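Local coordinates for spike protein P1 (Pseudoalteromonas phage pm2, PDB 2VVE), which binds the host receptor through its C-terminal part and sits at the fivefold vertices of the phage capsid, at residues V42-G56 with F75-I87. Numbering follows the deposited sequence.
Sequences VDIWIGGENMTALNG and FGSVNYWVSDEEI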
loop_
_atom_site.group_PDB
_atom_site.type_symbol
_atom_site.label_atom_id
_atom_site.label_comp_id
_atom_site.label_asym_id
_atom_site.label_seq_id
_atom_site.Cartn_x
_atom_site.Cartn_y
_atom_site.Cartn_z
ATOM N N VAL A 42 -4.559 -13.343 -9.659
ATOM C CA VAL A 42 -3.780 -12.884 -10.813
ATOM C C VAL A 42 -4.556 -11.802 -11.551
ATOM O O VAL A 42 -5.797 -11.747 -11.455
ATOM C CB VAL A 42 -3.416 -14.068 -11.775
ATOM C CG1 VAL A 42 -2.547 -15.100 -11.050
ATOM C CG2 VAL A 42 -4.673 -14.748 -12.337
ATOM N N ASP A 43 -3.841 -10.945 -12.293
ATOM C CA ASP A 43 -4.527 -9.990 -13.178
ATOM C C ASP A 43 -5.525 -10.733 -14.066
ATOM O O ASP A 43 -5.215 -11.799 -14.633
ATOM C CB ASP A 43 -3.543 -9.242 -14.074
ATOM C CG ASP A 43 -2.623 -8.299 -13.309
ATOM O OD1 ASP A 43 -2.834 -8.024 -12.109
ATOM O OD2 ASP A 43 -1.674 -7.811 -13.945
ATOM N N ILE A 44 -6.722 -10.176 -14.188
ATOM C CA ILE A 44 -7.807 -10.875 -14.862
ATOM C C ILE A 44 -8.567 -9.897 -15.762
ATOM O O ILE A 44 -8.888 -8.779 -15.358
ATOM C CB ILE A 44 -8.771 -11.570 -13.842
ATOM C CG1 ILE A 44 -9.769 -12.491 -14.569
ATOM C CG2 ILE A 44 -9.495 -10.536 -12.920
ATOM C CD1 ILE A 44 -10.587 -13.389 -13.647
ATOM N N TRP A 45 -8.853 -10.340 -16.978
ATOM C CA TRP A 45 -9.569 -9.524 -17.936
ATOM C C TRP A 45 -11.009 -10.021 -17.957
ATOM O O TRP A 45 -11.237 -11.232 -18.020
ATOM C CB TRP A 45 -8.873 -9.600 -19.296
ATOM C CG TRP A 45 -7.649 -8.705 -19.371
ATOM C CD1 TRP A 45 -7.565 -7.473 -19.981
ATOM C CD2 TRP A 45 -6.353 -8.960 -18.812
ATOM N NE1 TRP A 45 -6.297 -6.957 -19.840
ATOM C CE2 TRP A 45 -5.535 -7.843 -19.122
ATOM C CE3 TRP A 45 -5.804 -10.018 -18.072
ATOM C CZ2 TRP A 45 -4.193 -7.761 -18.727
ATOM C CZ3 TRP A 45 -4.467 -9.931 -17.672
ATOM C CH2 TRP A 45 -3.678 -8.806 -18.005
ATOM N N ILE A 46 -11.959 -9.095 -17.838
ATOM C CA ILE A 46 -13.381 -9.421 -17.667
ATOM C C ILE A 46 -14.190 -8.740 -18.770
ATOM O O ILE A 46 -13.974 -7.564 -19.080
ATOM C CB ILE A 46 -13.915 -8.980 -16.275
ATOM C CG1 ILE A 46 -13.158 -9.700 -15.139
ATOM C CG2 ILE A 46 -15.418 -9.233 -16.152
ATOM C CD1 ILE A 46 -13.470 -11.211 -15.017
ATOM N N GLY A 47 -15.118 -9.485 -19.350
ATOM C CA GLY A 47 -15.945 -8.967 -20.439
ATOM C C GLY A 47 -17.189 -9.784 -20.718
ATOM O O GLY A 47 -17.434 -10.826 -20.087
ATOM N N GLY A 48 -17.949 -9.315 -21.705
ATOM C CA GLY A 48 -19.185 -9.959 -22.136
ATOM C C GLY A 48 -18.936 -10.960 -23.239
ATOM O O GLY A 48 -17.816 -11.415 -23.436
ATOM N N GLU A 49 -19.989 -11.294 -23.974
ATOM C CA GLU A 49 -19.919 -12.347 -24.996
ATOM C C GLU A 49 -19.000 -11.994 -26.164
ATOM O O GLU A 49 -18.541 -12.883 -26.896
ATOM C CB GLU A 49 -21.327 -12.708 -25.481
ATOM C CG GLU A 49 -22.192 -13.337 -24.382
ATOM C CD GLU A 49 -23.626 -13.603 -24.818
ATOM O OE1 GLU A 49 -24.398 -12.632 -24.988
ATOM O OE2 GLU A 49 -23.986 -14.791 -24.969
ATOM N N ASN A 50 -18.704 -10.703 -26.311
ATOM C CA ASN A 50 -17.822 -10.214 -27.372
ATOM C C ASN A 50 -16.323 -10.363 -27.108
ATOM O O ASN A 50 -15.520 -10.244 -28.039
ATOM C CB ASN A 50 -18.148 -8.753 -27.714
ATOM C CG ASN A 50 -17.825 -7.785 -26.580
ATOM O OD1 ASN A 50 -18.378 -7.874 -25.472
ATOM N ND2 ASN A 50 -16.950 -6.834 -26.867
ATOM N N MET A 51 -15.952 -10.621 -25.855
ATOM C CA MET A 51 -14.535 -10.703 -25.479
ATOM C C MET A 51 -13.811 -11.872 -26.147
ATOM O O MET A 51 -14.287 -13.010 -26.110
ATOM C CB MET A 51 -14.362 -10.780 -23.959
ATOM C CG MET A 51 -12.916 -10.549 -23.540
ATOM S SD MET A 51 -12.662 -10.472 -21.767
ATOM C CE MET A 51 -12.877 -12.189 -21.348
ATOM N N THR A 52 -12.659 -11.568 -26.748
ATOM C CA THR A 52 -11.813 -12.557 -27.397
ATOM C C THR A 52 -10.378 -12.288 -26.974
ATOM O O THR A 52 -10.081 -11.229 -26.424
ATOM C CB THR A 52 -11.921 -12.468 -28.942
ATOM O OG1 THR A 52 -11.555 -11.149 -29.371
ATOM C CG2 THR A 52 -13.344 -12.790 -29.413
ATOM N N ALA A 53 -9.485 -13.240 -27.222
ATOM C CA ALA A 53 -8.074 -13.061 -26.881
ATOM C C ALA A 53 -7.173 -13.765 -27.887
ATOM O O ALA A 53 -6.362 -14.616 -27.525
ATOM C CB ALA A 53 -7.785 -13.540 -25.445
ATOM N N LEU A 54 -7.354 -13.420 -29.158
ATOM C CA LEU A 54 -6.497 -13.916 -30.238
ATOM C C LEU A 54 -5.053 -13.459 -30.057
ATOM O O LEU A 54 -4.791 -12.268 -29.881
ATOM C CB LEU A 54 -7.040 -13.469 -31.600
ATOM C CG LEU A 54 -8.024 -14.411 -32.307
ATOM C CD1 LEU A 54 -9.281 -14.687 -31.480
ATOM C CD2 LEU A 54 -8.390 -13.847 -33.673
ATOM N N ASN A 55 -4.136 -14.428 -30.073
ATOM C CA ASN A 55 -2.698 -14.207 -29.852
ATOM C C ASN A 55 -2.332 -13.484 -28.551
ATOM O O ASN A 55 -1.365 -12.718 -28.505
ATOM C CB ASN A 55 -2.053 -13.522 -31.065
ATOM C CG ASN A 55 -2.015 -14.419 -32.289
ATOM O OD1 ASN A 55 -1.584 -15.571 -32.220
ATOM N ND2 ASN A 55 -2.467 -13.890 -33.420
ATOM N N GLY A 56 -3.114 -13.729 -27.499
ATOM C CA GLY A 56 -2.850 -13.149 -26.181
ATOM C C GLY A 56 -3.190 -11.675 -26.035
ATOM O O GLY A 56 -2.826 -11.049 -25.042
ATOM N N PHE A 75 -27.117 -10.687 -14.255
ATOM C CA PHE A 75 -27.514 -12.094 -14.183
ATOM C C PHE A 75 -27.071 -12.855 -15.429
ATOM O O PHE A 75 -27.313 -14.053 -15.538
ATOM C CB PHE A 75 -29.023 -12.273 -13.937
ATOM C CG PHE A 75 -29.903 -11.833 -15.086
ATOM C CD1 PHE A 75 -30.292 -12.734 -16.081
ATOM C CD2 PHE A 75 -30.384 -10.532 -15.142
ATOM C CE1 PHE A 75 -31.112 -12.323 -17.135
ATOM C CE2 PHE A 75 -31.200 -10.117 -16.197
ATOM C CZ PHE A 75 -31.573 -11.021 -17.184
ATOM N N GLY A 76 -26.430 -12.148 -16.357
ATOM C CA GLY A 76 -26.011 -12.747 -17.620
ATOM C C GLY A 76 -24.667 -13.447 -17.526
ATOM O O GLY A 76 -24.067 -13.518 -16.443
ATOM N N SER A 77 -24.213 -13.965 -18.677
ATOM C CA SER A 77 -22.905 -14.600 -18.821
ATOM C C SER A 77 -21.808 -13.550 -18.653
ATOM O O SER A 77 -21.977 -12.392 -19.058
ATOM C CB SER A 77 -22.790 -15.247 -20.215
ATOM O OG SER A 77 -21.506 -15.819 -20.397
ATOM N N VAL A 78 -20.695 -13.955 -18.043
ATOM C CA VAL A 78 -19.528 -13.091 -17.888
ATOM C C VAL A 78 -18.302 -13.954 -18.203
ATOM O O VAL A 78 -18.172 -15.062 -17.682
ATOM C CB VAL A 78 -19.420 -12.502 -16.464
ATOM C CG1 VAL A 78 -18.165 -11.601 -16.339
ATOM C CG2 VAL A 78 -20.674 -11.672 -16.114
ATOM N N ASN A 79 -17.433 -13.443 -19.067
ATOM C CA ASN A 79 -16.204 -14.157 -19.477
ATOM C C ASN A 79 -14.944 -13.607 -18.841
ATOM O O ASN A 79 -14.878 -12.421 -18.521
ATOM C CB ASN A 79 -16.061 -14.070 -20.997
ATOM C CG ASN A 79 -17.112 -14.888 -21.723
ATOM O OD1 ASN A 79 -17.400 -16.015 -21.338
ATOM N ND2 ASN A 79 -17.695 -14.320 -22.778
ATOM N N TYR A 80 -13.931 -14.466 -18.687
ATOM C CA TYR A 80 -12.636 -14.032 -18.194
ATOM C C TYR A 80 -11.509 -14.499 -19.127
ATOM O O TYR A 80 -11.692 -15.428 -19.920
ATOM C CB TYR A 80 -12.372 -14.515 -16.750
ATOM C CG TYR A 80 -12.041 -15.998 -16.643
ATOM C CD1 TYR A 80 -13.043 -16.934 -16.415
ATOM C CD2 TYR A 80 -10.729 -16.450 -16.767
ATOM C CE1 TYR A 80 -12.748 -18.312 -16.319
ATOM C CE2 TYR A 80 -10.417 -17.835 -16.684
ATOM C CZ TYR A 80 -11.442 -18.746 -16.461
ATOM O OH TYR A 80 -11.182 -20.099 -16.376
ATOM N N TRP A 81 -10.359 -13.835 -19.014
ATOM C CA TRP A 81 -9.094 -14.319 -19.568
ATOM C C TRP A 81 -7.963 -13.985 -18.593
ATOM O O TRP A 81 -7.915 -12.867 -18.054
ATOM C CB TRP A 81 -8.819 -13.659 -20.924
ATOM C CG TRP A 81 -7.557 -14.150 -21.600
ATOM C CD1 TRP A 81 -7.467 -15.129 -22.538
ATOM C CD2 TRP A 81 -6.215 -13.675 -21.384
ATOM N NE1 TRP A 81 -6.149 -15.307 -22.929
ATOM C CE2 TRP A 81 -5.363 -14.426 -22.230
ATOM C CE3 TRP A 81 -5.651 -12.694 -20.556
ATOM C CZ2 TRP A 81 -3.983 -14.218 -22.280
ATOM C CZ3 TRP A 81 -4.270 -12.497 -20.602
ATOM C CH2 TRP A 81 -3.454 -13.256 -21.461
ATOM N N VAL A 82 -7.065 -14.943 -18.365
ATOM C CA VAL A 82 -5.872 -14.702 -17.537
ATOM C C VAL A 82 -4.583 -15.123 -18.235
ATOM O O VAL A 82 -3.513 -14.600 -17.943
ATOM C CB VAL A 82 -5.942 -15.396 -16.136
ATOM C CG1 VAL A 82 -7.055 -14.788 -15.284
ATOM C CG2 VAL A 82 -6.097 -16.921 -16.267
ATOM N N SER A 83 -4.692 -16.079 -19.154
ATOM C CA SER A 83 -3.498 -16.722 -19.704
ATOM C C SER A 83 -3.825 -17.592 -20.913
ATOM O O SER A 83 -4.920 -18.132 -21.003
ATOM C CB SER A 83 -2.829 -17.581 -18.620
ATOM O OG SER A 83 -1.750 -18.305 -19.162
ATOM N N ASP A 84 -2.865 -17.716 -21.829
ATOM C CA ASP A 84 -2.958 -18.688 -22.930
ATOM C C ASP A 84 -2.095 -19.935 -22.724
ATOM O O ASP A 84 -1.961 -20.750 -23.633
ATOM C CB ASP A 84 -2.617 -18.035 -24.270
ATOM C CG ASP A 84 -3.682 -17.070 -24.736
ATOM O OD1 ASP A 84 -4.898 -17.371 -24.601
ATOM O OD2 ASP A 84 -3.294 -16.007 -25.252
ATOM N N GLU A 85 -1.532 -20.082 -21.528
ATOM C CA GLU A 85 -0.693 -21.242 -21.182
ATOM C C GLU A 85 -1.561 -22.457 -20.866
ATOM O O GLU A 85 -2.308 -22.439 -19.884
ATOM C CB GLU A 85 0.184 -20.917 -19.965
ATOM C CG GLU A 85 1.393 -20.040 -20.269
ATOM C CD GLU A 85 2.447 -20.769 -21.097
ATOM O OE1 GLU A 85 3.036 -21.758 -20.600
ATOM O OE2 GLU A 85 2.684 -20.349 -22.249
ATOM N N GLU A 86 -1.453 -23.507 -21.683
ATOM C CA GLU A 86 -2.277 -24.708 -21.515
ATOM C C GLU A 86 -1.869 -25.509 -20.281
ATOM O O GLU A 86 -2.716 -26.011 -19.547
ATOM C CB GLU A 86 -2.214 -25.594 -22.762
ATOM C CG GLU A 86 -2.984 -25.014 -23.947
ATOM C CD GLU A 86 -2.954 -25.921 -25.167
ATOM O OE1 GLU A 86 -3.151 -27.148 -25.009
ATOM O OE2 GLU A 86 -2.737 -25.403 -26.283
ATOM N N ILE A 87 -0.566 -25.617 -20.062
ATOM C CA ILE A 87 -0.048 -26.281 -18.864
ATOM C C ILE A 87 0.816 -25.327 -18.022
ATOM O O ILE A 87 0.901 -24.136 -18.325
ATOM C CB ILE A 87 0.690 -27.590 -19.221
ATOM C CG1 ILE A 87 1.928 -27.312 -20.082
ATOM C CG2 ILE A 87 -0.264 -28.559 -19.940
ATOM C CD1 ILE A 87 3.013 -28.374 -19.939
HETATM O O HOH W 1 -3.063 -13.005 -15.745
HETATM O O HOH W 2 -6.600 -16.983 -26.250
#
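Trp81 and Trp45 meet in an offset edge-to-face pair, with the edge of Trp81 turned toward the face of Trp45. The planes stand at 74°, and Trp81 CE3 lies 3.7 Å from Trp45 CE3. Ala53 CB sits over one face of the Trp81 ring in a CH-pi contact, 3.3 Å from Trp81 CD1. Ser83 N lies over the centre of the opposite face of Trp81. At the ring edge, Trp81 NE1 donates to Asp84 OD1 (2.9 Å), reaching it from above the carboxylate plane. This bond helps to fix the rotation of the indole. Trp81 CG is anti to the backbone N (chi1 -177°), which places the indole alongside Trp45, with one face against Ala53 CB. Trp81 O lies at the edge of the Trp45 ring and takes a nearly straight bond from Trp45 N.

Further along, Gly47 and Asn79 form the next hydrogen-bonded pair. Asn79 ND2 also reaches Gly48 O at 3.0 Å. Met51 N, closing a type I turn, meets Gly48 O from the opposite face of its plane. Met51 bends at its end to lay CE against Asn79 O (3.5 Å).

On the face that carries Ile46 and Tyr80, Ile46 CG2 touches Val78 CG1, and Ile44 CG1 touches Val82 CG1 at 3.6 Å. Ile44 and Ile46 also pack on Phe70 of the facing sheet. One water bridges Asp43 O and Val82 O.

Strands 44-47 and 78-81 are the antiparallel central pair of a four-stranded sheet, flanked by 62-64 and 24-27. The arrangement is that of one sheet of a jelly-roll sandwich, here the second jelly-roll domain of the spike.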